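Local coordinates for protein porin B (Pseudomonas putida, PDB 4GEY) that forms a beta-barrel channel in the bacterial outer membrane and probably lets glucose and related sugars cross it selectively, at residues 353-358 with 389-394; 314-319 with 328-333. The protein carries 2 engineered substitutions. One frame throughout, in Å; residues are numbered along the deposited sequence.

Interaction 1: residues 353-358 with 389-394. With DMU (decyl-beta-D-maltopyranoside), chain L; C8E ((hydroxyethyloxy)tri(ethyloxy)octane), chain D; C8E ((hydroxyethyloxy)tri(ethyloxy)octane), chain F.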
loop_
_atom_site.group_PDB
_atom_site.type_symbol
_atom_site.label_atom_id
_atom_site.label_comp_id
_atom_site.label_asym_id
_atom_site.label_seq_id
_atom_site.Cartn_x
_atom_site.Cartn_y
_atom_site.Cartn_z
ATOM N N ALA A 353 9.060 10.597 3.468
ATOM C CA ALA A 353 8.953 10.147 2.089
ATOM C C ALA A 353 9.025 11.325 1.160
ATOM O O ALA A 353 8.560 12.407 1.481
ATOM C CB ALA A 353 7.663 9.403 1.864
ATOM N N ARG A 354 9.617 11.099 -0.003
ATOM C CA ARG A 354 9.684 12.094 -1.056
ATOM C C ARG A 354 9.040 11.479 -2.284
ATOM O O ARG A 354 9.349 10.350 -2.649
ATOM C CB ARG A 354 11.141 12.449 -1.335
ATOM C CG ARG A 354 11.361 13.282 -2.568
ATOM C CD ARG A 354 12.836 13.455 -2.860
ATOM N NE ARG A 354 12.989 14.196 -4.101
ATOM C CZ ARG A 354 13.227 13.637 -5.282
ATOM N NH1 ARG A 354 13.368 12.327 -5.369
ATOM N NH2 ARG A 354 13.342 14.388 -6.373
ATOM N N ILE A 355 8.119 12.210 -2.898
ATOM C CA ILE A 355 7.416 11.742 -4.088
ATOM C C ILE A 355 7.598 12.743 -5.213
ATOM O O ILE A 355 7.005 13.826 -5.201
ATOM C CB ILE A 355 5.921 11.593 -3.813
ATOM C CG1 ILE A 355 5.703 10.659 -2.616
ATOM C CG2 ILE A 355 5.206 11.086 -5.048
ATOM C CD1 ILE A 355 4.326 10.771 -1.968
ATOM N N HIS A 356 8.420 12.393 -6.187
ATOM C CA HIS A 356 8.717 13.325 -7.271
ATOM C C HIS A 356 7.854 13.107 -8.519
ATOM O O HIS A 356 7.629 11.972 -8.935
ATOM C CB HIS A 356 10.198 13.266 -7.632
ATOM C CG HIS A 356 10.577 14.173 -8.756
ATOM N ND1 HIS A 356 10.772 13.721 -10.044
ATOM C CD2 HIS A 356 10.790 15.510 -8.788
ATOM C CE1 HIS A 356 11.093 14.740 -10.819
ATOM N NE2 HIS A 356 11.110 15.837 -10.083
ATOM N N VAL A 357 7.375 14.206 -9.103
ATOM C CA VAL A 357 6.561 14.146 -10.308
ATOM C C VAL A 357 7.385 14.364 -11.566
ATOM O O VAL A 357 8.111 15.352 -11.682
ATOM C CB VAL A 357 5.431 15.195 -10.318
ATOM C CG1 VAL A 357 4.533 14.972 -11.525
ATOM C CG2 VAL A 357 4.624 15.154 -9.032
ATOM N N ASN A 358 7.255 13.415 -12.489
ATOM C CA ASN A 358 7.745 13.494 -13.864
ATOM C C ASN A 358 7.676 14.896 -14.430
ATOM O O ASN A 358 6.590 15.447 -14.618
ATOM C CB ASN A 358 6.871 12.569 -14.710
ATOM C CG ASN A 358 7.405 12.347 -16.090
ATOM O OD1 ASN A 358 7.932 13.258 -16.718
ATOM N ND2 ASN A 358 7.254 11.125 -16.587
ATOM N N GLU A 389 6.217 16.204 -3.591
ATOM C CA GLU A 389 5.432 16.129 -2.370
ATOM C C GLU A 389 6.253 15.380 -1.338
ATOM O O GLU A 389 6.889 14.365 -1.653
ATOM C CB GLU A 389 4.127 15.380 -2.634
ATOM C CG GLU A 389 3.299 15.057 -1.398
ATOM C CD GLU A 389 2.031 14.240 -1.715
ATOM O OE1 GLU A 389 1.729 13.290 -0.964
ATOM O OE2 GLU A 389 1.333 14.542 -2.709
ATOM N N TYR A 390 6.257 15.886 -0.109
ATOM C CA TYR A 390 6.920 15.188 0.984
ATOM C C TYR A 390 5.894 14.785 2.035
ATOM O O TYR A 390 4.915 15.503 2.263
ATOM C CB TYR A 390 8.021 16.052 1.612
ATOM C CG TYR A 390 9.196 16.296 0.691
ATOM C CD1 TYR A 390 9.114 17.228 -0.337
ATOM C CD2 TYR A 390 10.390 15.602 0.853
ATOM C CE1 TYR A 390 10.186 17.461 -1.183
ATOM C CE2 TYR A 390 11.469 15.831 0.016
ATOM C CZ TYR A 390 11.357 16.761 -1.002
ATOM O OH TYR A 390 12.404 16.994 -1.847
ATOM N N ASN A 391 6.109 13.631 2.661
ATOM C CA ASN A 391 5.249 13.192 3.752
ATOM C C ASN A 391 6.108 12.789 4.919
ATOM O O ASN A 391 7.201 12.240 4.728
ATOM C CB ASN A 391 4.395 11.989 3.351
ATOM C CG ASN A 391 3.267 12.346 2.398
ATOM O OD1 ASN A 391 2.087 12.342 2.777
ATOM N ND2 ASN A 391 3.617 12.625 1.148
ATOM N N ALA A 392 5.613 13.045 6.128
ATOM C CA ALA A 392 6.268 12.539 7.323
ATOM C C ALA A 392 5.250 12.149 8.387
ATOM O O ALA A 392 4.227 12.820 8.570
ATOM C CB ALA A 392 7.266 13.546 7.866
ATOM N N GLU A 393 5.535 11.055 9.087
ATOM C CA GLU A 393 4.693 10.629 10.192
ATOM C C GLU A 393 5.524 10.281 11.423
ATOM O O GLU A 393 6.581 9.656 11.338
ATOM C CB GLU A 393 3.823 9.438 9.767
ATOM C CG GLU A 393 2.862 8.906 10.845
ATOM C CD GLU A 393 1.929 7.798 10.325
ATOM O OE1 GLU A 393 1.735 7.708 9.088
ATOM O OE2 GLU A 393 1.392 7.013 11.145
ATOM N N LEU A 394 5.052 10.713 12.578
ATOM C CA LEU A 394 5.593 10.230 13.836
ATOM C C LEU A 394 4.423 9.615 14.604
ATOM O O LEU A 394 3.368 10.246 14.735
ATOM C CB LEU A 394 6.223 11.375 14.618
ATOM C CG LEU A 394 6.404 11.140 16.113
ATOM C CD1 LEU A 394 7.417 10.032 16.339
ATOM C CD2 LEU A 394 6.794 12.438 16.852
HETATM C C1 DMU L . 10.772 21.996 -3.148
HETATM C C2 DMU L . 10.429 22.394 -4.496
HETATM C C3 DMU L . 10.759 23.750 -5.009
HETATM C C4 DMU L . 11.872 24.480 -4.223
HETATM O O5 DMU L . 11.618 24.239 -2.718
HETATM C C6 DMU L . 11.688 22.839 -2.382
HETATM O O7 DMU L . 11.185 23.673 -6.390
HETATM O O16 DMU L . 11.536 22.695 -0.962
HETATM C C18 DMU L . 12.501 21.924 -0.246
HETATM C C19 DMU L . 12.133 21.450 1.184
HETATM C C22 DMU L . 11.841 19.931 1.465
HETATM C C25 DMU L . 11.469 19.569 2.905
HETATM C C28 DMU L . 10.871 18.215 3.235
HETATM C C31 DMU L . 10.055 18.119 4.508
HETATM C C34 DMU L . 9.684 16.761 5.065
HETATM C C37 DMU L . 8.351 16.596 5.725
HETATM O O49 DMU L . 11.333 20.620 -3.255
HETATM O O55 DMU L . 9.016 22.041 -4.718
HETATM C C57 DMU L . 11.959 25.808 -4.480
HETATM O O61 DMU L . 12.306 26.636 -3.424
HETATM C C5 DMU L . 11.403 25.014 -8.376
HETATM C C7 DMU L . 11.637 26.424 -8.358
HETATM C C8 DMU L . 10.412 27.223 -8.245
HETATM C C9 DMU L . 9.606 26.901 -6.955
HETATM O O1 DMU L . 9.685 25.401 -6.634
HETATM C C10 DMU L . 10.513 24.453 -7.348
HETATM O O2 DMU L . 10.730 28.584 -8.220
HETATM O O3 DMU L . 12.699 24.324 -8.352
HETATM O O4 DMU L . 12.324 26.769 -9.600
HETATM C C11 DMU L . 8.337 27.242 -7.078
HETATM O O6 DMU L . 7.502 27.020 -5.998
HETATM C C1 C8E D . -3.945 11.901 18.171
HETATM C C2 C8E D . -3.087 13.077 17.710
HETATM C C3 C8E D . -1.986 13.375 18.724
HETATM C C4 C8E D . -0.618 13.240 18.060
HETATM C C5 C8E D . 0.121 11.966 18.485
HETATM C C6 C8E D . 1.544 12.236 18.983
HETATM C C7 C8E D . 2.502 11.096 18.642
HETATM C C8 C8E D . 3.951 11.558 18.750
HETATM O O9 C8E D . 4.559 11.178 19.978
HETATM C C10 C8E D . 5.700 10.343 19.838
HETATM C C11 C8E D . 6.735 10.603 20.943
HETATM O O12 C8E D . 6.207 10.476 22.257
HETATM C C13 C8E D . 7.145 9.920 23.177
HETATM C C14 C8E D . 6.462 9.244 24.378
HETATM O O15 C8E D . 7.291 9.263 25.531
HETATM C C16 C8E D . 7.498 7.984 26.109
HETATM C C17 C8E D . 6.961 7.892 27.541
HETATM O O18 C8E D . 7.179 6.593 28.078
HETATM C C19 C8E D . 8.040 6.539 29.203
HETATM C C20 C8E D . 7.652 5.335 30.058
HETATM O O21 C8E D . 7.780 5.605 31.437
HETATM C C7 C8E F . 5.965 14.401 11.553
HETATM C C8 C8E F . 5.283 15.510 12.346
HETATM O O9 C8E F . 6.196 16.573 12.500
HETATM C C10 C8E F . 5.615 17.855 12.385
HETATM C C11 C8E F . 6.706 18.919 12.478
HETATM O O12 C8E F . 6.165 20.199 12.226
HETATM C C13 C8E F . 7.118 21.037 11.601
HETATM C C14 C8E F . 6.692 22.504 11.605
HETATM O O15 C8E F . 7.861 23.297 11.570
HETATM C C16 C8E F . 8.157 23.825 10.292
HETATM C C17 C8E F . 7.161 24.918 9.914
HETATM O O18 C8E F . 7.424 26.067 10.690
HETATM C C19 C8E F . 8.203 27.023 10.005
HETATM C C20 C8E F . 8.041 28.361 10.717
HETATM O O21 C8E F . 7.503 28.145 12.008
#
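Arg354 and Tyr390 face each other as a non-hydrogen-bonded pair between antiparallel strands of the porin beta-barrel, flanked by the hydrogen-bonded pairs Ala353-Asn391 and Ile355-Glu389. Each of those two is closed by both of its backbone bonds, among them Ile355 N to Glu389 O at 2.8 Å. The close-packed side is the one carrying Ala353, Ile355, Glu389 and Asn391, all buried. Here the methyl CD1 of Ile355 lies 3.7 Å from Asn391 ND2 and also touches Glu389 OE1, an apolar group lying against two polar ones. Glu389 is richly satisfied, since the backbone nitrogens of Phe116, Ser117 and Gly417 also bind its carboxylate, which probably favours the charged form. The side of Arg354 and Tyr390 is looser and partly exposed, with a detergent chain against Tyr390, consistent with the barrel's outer surface. With CG anti to its carbonyl carbon (chi1 -68°), Tyr390 lays its ring alongside the extended Arg354 chain, CE2 resting 3.6 Å from Arg354 CG. Decyl-maltoside lays its alkyl chain over one ring face, with C28 3.6 Å from Tyr390 CD2, offset toward the rim. Replacing Tyr390 by an alanine is likely to leave the Arg354 methylenes without their ring neighbour and the detergent chain without its flat seat. Arg354 NH1 hydrogen-bonds Gln330 OE1 on the neighbouring strand 326-337. On the buried side, Asn391 ND2 donates within its own amide plane to the anti lone pair of Glu389 OE1, 2.9 Å away and almost straight at 174°.

Interaction 2: residues 314-319 with 328-333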
loop_
_atom_site.group_PDB
_atom_site.type_symbol
_atom_site.label_atom_id
_atom_site.label_comp_id
_atom_site.label_asym_id
_atom_site.label_seq_id
_atom_site.Cartn_x
_atom_site.Cartn_y
_atom_site.Cartn_z
ATOM N N ALA A 314 13.666 1.469 4.587
ATOM C CA ALA A 314 13.743 2.329 3.408
ATOM C C ALA A 314 13.050 1.711 2.209
ATOM O O ALA A 314 13.014 0.495 2.047
ATOM C CB ALA A 314 15.180 2.656 3.071
ATOM N N ASN A 315 12.482 2.572 1.377
ATOM C CA ASN A 315 11.846 2.177 0.131
ATOM C C ASN A 315 12.275 3.155 -0.956
ATOM O O ASN A 315 12.364 4.363 -0.726
ATOM C CB ASN A 315 10.323 2.213 0.265
ATOM C CG ASN A 315 9.754 0.976 0.938
ATOM O OD1 ASN A 315 9.380 0.006 0.273
ATOM N ND2 ASN A 315 9.651 1.017 2.261
ATOM N N PHE A 316 12.554 2.625 -2.134
ATOM C CA PHE A 316 12.888 3.431 -3.294
ATOM C C PHE A 316 12.095 2.869 -4.459
ATOM O O PHE A 316 11.819 1.668 -4.539
ATOM C CB PHE A 316 14.389 3.383 -3.612
ATOM C CG PHE A 316 15.266 3.794 -2.468
ATOM C CD1 PHE A 316 15.704 2.859 -1.534
ATOM C CD2 PHE A 316 15.649 5.115 -2.312
ATOM C CE1 PHE A 316 16.509 3.239 -0.467
ATOM C CE2 PHE A 316 16.462 5.506 -1.247
ATOM C CZ PHE A 316 16.887 4.571 -0.326
ATOM N N THR A 317 11.735 3.734 -5.381
ATOM C CA THR A 317 10.847 3.320 -6.429
ATOM C C THR A 317 11.216 4.161 -7.642
ATOM O O THR A 317 11.654 5.310 -7.506
ATOM C CB THR A 317 9.403 3.515 -5.938
ATOM O OG1 THR A 317 8.656 2.298 -6.047
ATOM C CG2 THR A 317 8.738 4.610 -6.667
ATOM N N VAL A 318 11.106 3.566 -8.821
ATOM C CA VAL A 318 11.522 4.216 -10.067
ATOM C C VAL A 318 10.609 3.755 -11.204
ATOM O O VAL A 318 10.361 2.549 -11.357
ATOM C CB VAL A 318 13.014 3.917 -10.399
ATOM C CG1 VAL A 318 13.252 3.899 -11.894
ATOM C CG2 VAL A 318 13.932 4.939 -9.744
ATOM N N HIS A 319 10.111 4.711 -11.991
ATOM C CA HIS A 319 9.089 4.431 -13.010
ATOM C C HIS A 319 9.382 5.047 -14.362
ATOM O O HIS A 319 10.098 6.046 -14.450
ATOM C CB HIS A 319 7.732 4.914 -12.524
ATOM C CG HIS A 319 7.426 4.473 -11.137
ATOM N ND1 HIS A 319 6.964 3.208 -10.853
ATOM C CD2 HIS A 319 7.573 5.098 -9.948
ATOM C CE1 HIS A 319 6.808 3.081 -9.549
ATOM N NE2 HIS A 319 7.157 4.219 -8.981
ATOM N N ASN A 328 9.799 9.035 -9.609
ATOM C CA ASN A 328 10.600 8.244 -8.696
ATOM C C ASN A 328 10.142 8.584 -7.281
ATOM O O ASN A 328 9.520 9.619 -7.074
ATOM C CB ASN A 328 12.094 8.552 -8.886
ATOM C CG ASN A 328 12.475 9.986 -8.471
ATOM O OD1 ASN A 328 12.376 10.354 -7.298
ATOM N ND2 ASN A 328 12.940 10.785 -9.432
ATOM N N TYR A 329 10.433 7.723 -6.312
ATOM C CA TYR A 329 10.023 7.964 -4.930
ATOM C C TYR A 329 11.015 7.376 -3.939
ATOM O O TYR A 329 11.609 6.333 -4.190
ATOM C CB TYR A 329 8.623 7.396 -4.704
ATOM C CG TYR A 329 8.353 6.777 -3.353
ATOM C CD1 TYR A 329 8.624 5.438 -3.111
ATOM C CD2 TYR A 329 7.761 7.518 -2.338
ATOM C CE1 TYR A 329 8.342 4.861 -1.874
ATOM C CE2 TYR A 329 7.467 6.949 -1.102
ATOM C CZ TYR A 329 7.760 5.623 -0.874
ATOM O OH TYR A 329 7.487 5.056 0.355
ATOM N N GLN A 330 11.213 8.057 -2.822
ATOM C CA GLN A 330 12.113 7.558 -1.796
ATOM C C GLN A 330 11.417 7.637 -0.455
ATOM O O GLN A 330 10.533 8.474 -0.241
ATOM C CB GLN A 330 13.413 8.357 -1.741
ATOM C CG GLN A 330 14.213 8.342 -3.029
ATOM C CD GLN A 330 13.637 9.277 -4.072
ATOM O OE1 GLN A 330 13.219 10.385 -3.753
ATOM N NE2 GLN A 330 13.583 8.825 -5.316
ATOM N N GLN A 331 11.825 6.765 0.456
ATOM C CA GLN A 331 11.280 6.809 1.785
ATOM C C GLN A 331 12.271 6.215 2.758
ATOM O O GLN A 331 12.869 5.173 2.504
ATOM C CB GLN A 331 9.952 6.071 1.808
ATOM C CG GLN A 331 9.373 5.801 3.168
ATOM C CD GLN A 331 9.131 4.331 3.354
ATOM O OE1 GLN A 331 10.078 3.556 3.425
ATOM N NE2 GLN A 331 7.862 3.926 3.394
ATOM N N VAL A 332 12.450 6.904 3.873
ATOM C CA VAL A 332 13.354 6.466 4.920
ATOM C C VAL A 332 12.622 6.617 6.252
ATOM O O VAL A 332 11.822 7.542 6.421
ATOM C CB VAL A 332 14.647 7.305 4.872
ATOM C CG1 VAL A 332 15.223 7.505 6.231
ATOM C CG2 VAL A 332 15.663 6.622 3.986
ATOM N N GLY A 333 12.851 5.704 7.186
ATOM C CA GLY A 333 12.226 5.841 8.492
ATOM C C GLY A 333 12.772 4.873 9.513
ATOM O O GLY A 333 13.707 4.112 9.231
#
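Asn315 ND2 donates to Gln331 OE1 over 2.8 Å, a side-chain bond laid beside the backbone bonds of the same antiparallel hydrogen-bonded pair. The two amides run side by side with their planes nearly perpendicular (88°); the acceptor lies close to the Asn315 amide plane, whereas the donor is tilted from the Gln331 carbonyl plane. Gln331 can turn its oxygen to Asn315 because its chain bends at chi2, and this leaves NE2 to bind Ala169 O, which Tyr329 OH grips as well. These strands form a beta hairpin of the barrel wall, and the pair Thr317-Tyr329 repeats the backbone bonding, with Thr317 N 2.9 Å from Tyr329 O. Thr317 CB sits at the edge of the Tyr329 ring, 3.5 Å from CD1, while Asn315 CB meets the same ring obliquely at CE1. On the other side of the sheet, Gln330 CG comes in at the edge of the Phe316 ring, 3.6 Å from CD2. Gln330 NE2 donates almost straight (176°) to Asn328 OD1, 2.8 Å away, from above the plane of that carbonyl, and OE1 goes to Arg354. Ala314 CB and Val332 CG2 touch at 4.1 Å, and the Ala314 side chain is about 4 Å from a bound C8E detergent. On the buried side the amides thus pair with each other, and one of them, with the Tyr329 hydroxyl, binds Ala169 O, while apolar groups dominate the detergent side, as expected for a membrane-spanning porin wall.

Interactions 1 and 2 are neighbouring patches of one barrel wall, their centres about 9 Å apart, and strands 326-337 and 347-357 join them directly: His356 N lies 3.1 Å from Asn328 O, a probable backbone hydrogen bond. Residues 314-319 and 328-333 are a local hairpin; residues 353-358 and 389-394 pair across a longer excursion that includes helix 359-372. In both, the face turned from the detergent is buried throughout, and the more exposed residues lie on the detergent face. The buried chemistry differs: a carboxylate held by backbone nitrogens in interaction 1, neutral amides in interaction 2. Outside, interaction 1 presents an arginine and a tyrosine, interaction 2 a phenylalanine, an alanine and valines, with Asn328 and Gln330 among them.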